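Local coordinates for protein diadenosine tetraphosphatase, putative (Trypanosoma brucei, PDB 2QJC) that binds two manganese ions and, as a calcineurin-like phosphoesterase, probably hydrolyses phosphate esters or anhydrides such as those of diadenosine tetraphosphate, at residues I219-L231 with A234-W247. Sequence-based numbering, arbitrary orientation.
Sequences IGLDSRCVYGGRL and AVFPGGCIISVPGW. With PO4 (phosphate ion), chain D.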
loop_
_atom_site.group_PDB
_atom_site.type_symbol
_atom_site.label_atom_id
_atom_site.label_comp_id
_atom_site.label_asym_id
_atom_site.label_seq_id
_atom_site.Cartn_x
_atom_site.Cartn_y
_atom_site.Cartn_z
ATOM N N ILE A 219 -4.073 -9.844 -3.919
ATOM C CA ILE A 219 -4.238 -8.856 -4.984
ATOM C C ILE A 219 -3.133 -7.794 -4.959
ATOM O O ILE A 219 -3.051 -6.993 -4.015
ATOM C CB ILE A 219 -5.594 -8.121 -4.867
ATOM C CG1 ILE A 219 -6.746 -9.132 -4.953
ATOM C CG2 ILE A 219 -5.706 -7.059 -5.957
ATOM C CD1 ILE A 219 -8.126 -8.532 -4.778
ATOM N N GLY A 220 -2.286 -7.797 -5.992
ATOM C CA GLY A 220 -1.213 -6.818 -6.084
ATOM C C GLY A 220 -1.699 -5.642 -6.919
ATOM O O GLY A 220 -1.896 -5.776 -8.129
ATOM N N LEU A 221 -1.879 -4.485 -6.286
ATOM C CA LEU A 221 -2.392 -3.303 -6.980
ATOM C C LEU A 221 -1.390 -2.322 -7.573
ATOM O O LEU A 221 -1.806 -1.306 -8.135
ATOM C CB LEU A 221 -3.310 -2.506 -6.049
ATOM C CG LEU A 221 -4.611 -3.119 -5.522
ATOM C CD1 LEU A 221 -5.191 -2.225 -4.413
ATOM C CD2 LEU A 221 -5.602 -3.258 -6.658
ATOM N N ASP A 222 -0.091 -2.585 -7.475
ATOM C CA ASP A 222 0.838 -1.604 -8.024
ATOM C C ASP A 222 0.979 -1.655 -9.543
ATOM O O ASP A 222 1.913 -2.267 -10.077
ATOM C CB ASP A 222 2.220 -1.714 -7.374
ATOM C CG ASP A 222 3.082 -0.488 -7.658
ATOM O OD1 ASP A 222 2.641 0.368 -8.470
ATOM O OD2 ASP A 222 4.187 -0.376 -7.080
ATOM N N SER A 223 0.045 -0.987 -10.221
ATOM C CA SER A 223 0.007 -0.916 -11.679
ATOM C C SER A 223 0.885 0.193 -12.285
ATOM O O SER A 223 0.683 0.589 -13.437
ATOM C CB SER A 223 -1.448 -0.762 -12.160
ATOM O OG SER A 223 -2.146 0.239 -11.434
ATOM N N ARG A 224 1.836 0.696 -11.497
ATOM C CA ARG A 224 2.799 1.711 -11.940
ATOM C C ARG A 224 2.270 3.098 -12.285
ATOM O O ARG A 224 2.749 3.717 -13.235
ATOM C CB ARG A 224 3.554 1.204 -13.169
ATOM C CG ARG A 224 3.850 -0.266 -13.175
ATOM C CD ARG A 224 4.023 -0.755 -14.604
ATOM N NE ARG A 224 5.008 -1.817 -14.625
ATOM C CZ ARG A 224 6.189 -1.736 -15.219
ATOM N NH1 ARG A 224 6.542 -0.638 -15.872
ATOM N NH2 ARG A 224 7.036 -2.745 -15.102
ATOM N N CYS A 225 1.317 3.608 -11.518
ATOM C CA CYS A 225 0.756 4.923 -11.805
ATOM C C CYS A 225 1.787 6.033 -12.091
ATOM O O CYS A 225 1.706 6.707 -13.115
ATOM C CB CYS A 225 -0.155 5.360 -10.654
ATOM S SG CYS A 225 -0.723 7.069 -10.809
ATOM N N VAL A 226 2.748 6.214 -11.192
ATOM C CA VAL A 226 3.764 7.255 -11.341
ATOM C C VAL A 226 4.735 7.061 -12.506
ATOM O O VAL A 226 5.372 8.011 -12.948
ATOM C CB VAL A 226 4.593 7.418 -10.049
ATOM C CG1 VAL A 226 5.479 6.199 -9.834
ATOM C CG2 VAL A 226 5.437 8.692 -10.128
ATOM N N TYR A 227 4.846 5.835 -13.002
ATOM C CA TYR A 227 5.742 5.534 -14.109
ATOM C C TYR A 227 5.008 5.599 -15.449
ATOM O O TYR A 227 5.554 5.194 -16.482
ATOM C CB TYR A 227 6.339 4.135 -13.939
ATOM C CG TYR A 227 7.121 3.917 -12.663
ATOM C CD1 TYR A 227 8.414 4.431 -12.506
ATOM C CD2 TYR A 227 6.587 3.138 -11.630
ATOM C CE1 TYR A 227 9.158 4.164 -11.358
ATOM C CE2 TYR A 227 7.316 2.869 -10.485
ATOM C CZ TYR A 227 8.598 3.376 -10.351
ATOM O OH TYR A 227 9.312 3.061 -9.220
ATOM N N GLY A 228 3.768 6.088 -15.427
ATOM C CA GLY A 228 2.992 6.195 -16.651
ATOM C C GLY A 228 2.073 5.019 -16.928
ATOM O O GLY A 228 1.561 4.872 -18.042
ATOM N N GLY A 229 1.856 4.182 -15.915
ATOM C CA GLY A 229 0.993 3.023 -16.074
ATOM C C GLY A 229 -0.472 3.293 -15.758
ATOM O O GLY A 229 -1.230 3.741 -16.625
ATOM N N ARG A 230 -0.874 3.010 -14.520
ATOM C CA ARG A 230 -2.255 3.213 -14.076
ATOM C C ARG A 230 -2.358 3.178 -12.547
ATOM O O ARG A 230 -1.481 2.632 -11.866
ATOM C CB ARG A 230 -3.168 2.120 -14.657
ATOM C CG ARG A 230 -3.254 2.083 -16.177
ATOM C CD ARG A 230 -4.167 0.969 -16.661
ATOM N NE ARG A 230 -5.581 1.252 -16.418
ATOM C CZ ARG A 230 -6.299 2.141 -17.099
ATOM N NH1 ARG A 230 -5.742 2.847 -18.074
ATOM N NH2 ARG A 230 -7.583 2.319 -16.806
ATOM N N LEU A 231 -3.426 3.771 -12.012
ATOM C CA LEU A 231 -3.670 3.779 -10.569
ATOM C C LEU A 231 -4.891 2.889 -10.371
ATOM O O LEU A 231 -6.001 3.241 -10.779
ATOM C CB LEU A 231 -3.960 5.190 -10.051
ATOM C CG LEU A 231 -3.978 5.314 -8.518
ATOM C CD1 LEU A 231 -2.597 4.928 -7.947
ATOM C CD2 LEU A 231 -4.352 6.751 -8.110
ATOM N N ALA A 234 -8.940 -1.863 -5.440
ATOM C CA ALA A 234 -9.738 -3.065 -5.223
ATOM C C ALA A 234 -10.957 -2.621 -4.416
ATOM O O ALA A 234 -10.829 -1.917 -3.411
ATOM C CB ALA A 234 -8.947 -4.111 -4.448
ATOM N N VAL A 235 -12.141 -3.028 -4.867
ATOM C CA VAL A 235 -13.380 -2.652 -4.203
ATOM C C VAL A 235 -14.009 -3.824 -3.460
ATOM O O VAL A 235 -14.167 -4.907 -4.010
ATOM C CB VAL A 235 -14.406 -2.107 -5.220
ATOM C CG1 VAL A 235 -15.641 -1.567 -4.486
ATOM C CG2 VAL A 235 -13.767 -1.020 -6.065
ATOM N N PHE A 236 -14.355 -3.595 -2.198
ATOM C CA PHE A 236 -14.983 -4.618 -1.372
ATOM C C PHE A 236 -16.314 -4.087 -0.845
ATOM O O PHE A 236 -16.417 -2.922 -0.456
ATOM C CB PHE A 236 -14.049 -5.004 -0.220
ATOM C CG PHE A 236 -12.818 -5.746 -0.671
ATOM C CD1 PHE A 236 -12.856 -7.125 -0.884
ATOM C CD2 PHE A 236 -11.645 -5.053 -0.969
ATOM C CE1 PHE A 236 -11.739 -7.806 -1.397
ATOM C CE2 PHE A 236 -10.516 -5.724 -1.487
ATOM C CZ PHE A 236 -10.566 -7.100 -1.701
ATOM N N PRO A 237 -17.345 -4.943 -0.795
ATOM C CA PRO A 237 -17.342 -6.357 -1.187
ATOM C C PRO A 237 -17.185 -6.657 -2.680
ATOM O O PRO A 237 -17.506 -5.833 -3.539
ATOM C CB PRO A 237 -18.671 -6.868 -0.632
ATOM C CG PRO A 237 -19.559 -5.673 -0.753
ATOM C CD PRO A 237 -18.673 -4.538 -0.294
ATOM N N GLY A 238 -16.691 -7.855 -2.976
ATOM C CA GLY A 238 -16.500 -8.262 -4.356
ATOM C C GLY A 238 -15.042 -8.471 -4.720
ATOM O O GLY A 238 -14.653 -9.552 -5.157
ATOM N N GLY A 239 -14.234 -7.432 -4.539
ATOM C CA GLY A 239 -12.825 -7.526 -4.867
ATOM C C GLY A 239 -12.568 -7.149 -6.311
ATOM O O GLY A 239 -11.596 -7.600 -6.915
ATOM N N CYS A 240 -13.448 -6.321 -6.868
ATOM C CA CYS A 240 -13.312 -5.876 -8.252
ATOM C C CYS A 240 -12.264 -4.778 -8.394
ATOM O O CYS A 240 -12.174 -3.870 -7.566
ATOM C CB CYS A 240 -14.657 -5.372 -8.783
ATOM S SG CYS A 240 -15.908 -6.668 -9.000
ATOM N N ILE A 241 -11.474 -4.864 -9.458
ATOM C CA ILE A 241 -10.428 -3.883 -9.712
ATOM C C ILE A 241 -10.888 -2.777 -10.667
ATOM O O ILE A 241 -11.316 -3.046 -11.789
ATOM C CB ILE A 241 -9.167 -4.563 -10.313
ATOM C CG1 ILE A 241 -8.762 -5.770 -9.462
ATOM C CG2 ILE A 241 -8.019 -3.570 -10.388
ATOM C CD1 ILE A 241 -8.415 -5.428 -8.031
ATOM N N ILE A 242 -10.808 -1.533 -10.201
ATOM C CA ILE A 242 -11.162 -0.368 -11.004
ATOM C C ILE A 242 -9.908 0.500 -11.105
ATOM O O ILE A 242 -9.277 0.806 -10.094
ATOM C CB ILE A 242 -12.275 0.470 -10.347
ATOM C CG1 ILE A 242 -13.597 -0.298 -10.372
ATOM C CG2 ILE A 242 -12.418 1.804 -11.069
ATOM C CD1 ILE A 242 -14.735 0.440 -9.700
ATOM N N SER A 243 -9.552 0.900 -12.323
ATOM C CA SER A 243 -8.366 1.720 -12.521
ATOM C C SER A 243 -8.587 2.856 -13.507
ATOM O O SER A 243 -9.569 2.880 -14.247
ATOM C CB SER A 243 -7.206 0.854 -13.019
ATOM O OG SER A 243 -7.476 0.351 -14.317
ATOM N N VAL A 244 -7.648 3.794 -13.499
ATOM C CA VAL A 244 -7.667 4.947 -14.386
ATOM C C VAL A 244 -6.244 5.129 -14.909
ATOM O O VAL A 244 -5.293 4.556 -14.364
ATOM C CB VAL A 244 -8.080 6.243 -13.644
ATOM C CG1 VAL A 244 -9.501 6.121 -13.128
ATOM C CG2 VAL A 244 -7.118 6.520 -12.506
ATOM N N PRO A 245 -6.083 5.921 -15.980
ATOM C CA PRO A 245 -4.766 6.177 -16.571
ATOM C C PRO A 245 -3.776 6.768 -15.565
ATOM O O PRO A 245 -4.148 7.605 -14.743
ATOM C CB PRO A 245 -5.086 7.154 -17.700
ATOM C CG PRO A 245 -6.446 6.689 -18.150
ATOM C CD PRO A 245 -7.155 6.477 -16.829
ATOM N N GLY A 246 -2.518 6.334 -15.641
ATOM C CA GLY A 246 -1.502 6.848 -14.740
ATOM C C GLY A 246 -0.932 8.176 -15.210
ATOM O O GLY A 246 -1.359 8.708 -16.233
ATOM N N TRP A 247 0.036 8.707 -14.464
ATOM C CA TRP A 247 0.685 9.985 -14.776
ATOM C C TRP A 247 1.581 9.881 -16.014
ATOM O O TRP A 247 2.445 9.011 -16.088
ATOM C CB TRP A 247 1.504 10.443 -13.564
ATOM C CG TRP A 247 2.199 11.761 -13.736
ATOM C CD1 TRP A 247 1.689 12.891 -14.313
ATOM C CD2 TRP A 247 3.506 12.111 -13.258
ATOM N NE1 TRP A 247 2.595 13.920 -14.219
ATOM C CE2 TRP A 247 3.718 13.471 -13.576
ATOM C CE3 TRP A 247 4.520 11.406 -12.588
ATOM C CZ2 TRP A 247 4.903 14.146 -13.247
ATOM C CZ3 TRP A 247 5.698 12.076 -12.260
ATOM C CH2 TRP A 247 5.877 13.434 -12.590
HETATM P P PO4 D . 9.140 0.939 -5.452
HETATM O O1 PO4 D . 8.517 1.296 -6.911
HETATM O O2 PO4 D . 9.401 -0.626 -5.413
HETATM O O3 PO4 D . 10.475 1.721 -5.286
HETATM O O4 PO4 D . 8.107 1.326 -4.356
#
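Leu-231 and Val-244 form an antiparallel hydrogen-bonded pair in the C-terminal beta hairpin (230-236 with 240-245) of the metallophosphoesterase fold: Leu-231 N donates to Val-244 O (3.1 Å) and Val-244 N returns a bond to Leu-231 O. Beside it, the bent chain of Arg-230 (chi3 72°) turns its guanidinium side-on to Ser-243, where NE at 3.0 Å and NH2 at 3.2 Å both grip OG, which lies in the guanidinium plane; the backbone of Val-244 and Pro-245 lies over one face. Past the strand ends, two backbone bonds tie the chain to the loop: Gly-246 N to Gly-229 O and Trp-247 N to Cys-225 O. The Trp-247 ring, its CG anti to the backbone N (chi1 -179°), brings CE3 to 3.8 Å from CG2 of Val-226, whose side chain also neighbours the manganese ligand His-28. At the far end, Ile-241 CD1 sits 3.8 Å from both Ile-219 CG2 and Leu-221 CD2, joining the hairpin to the edge strand 218-220 and the residue after it. Helix 31-41 packs against Leu-231 and Val-244. A phosphate, probably from the crystallisation liquor, is held by His-82, Arg-162 and Tyr-227, whose OH donates to phosphate O1 at 3.0 Å.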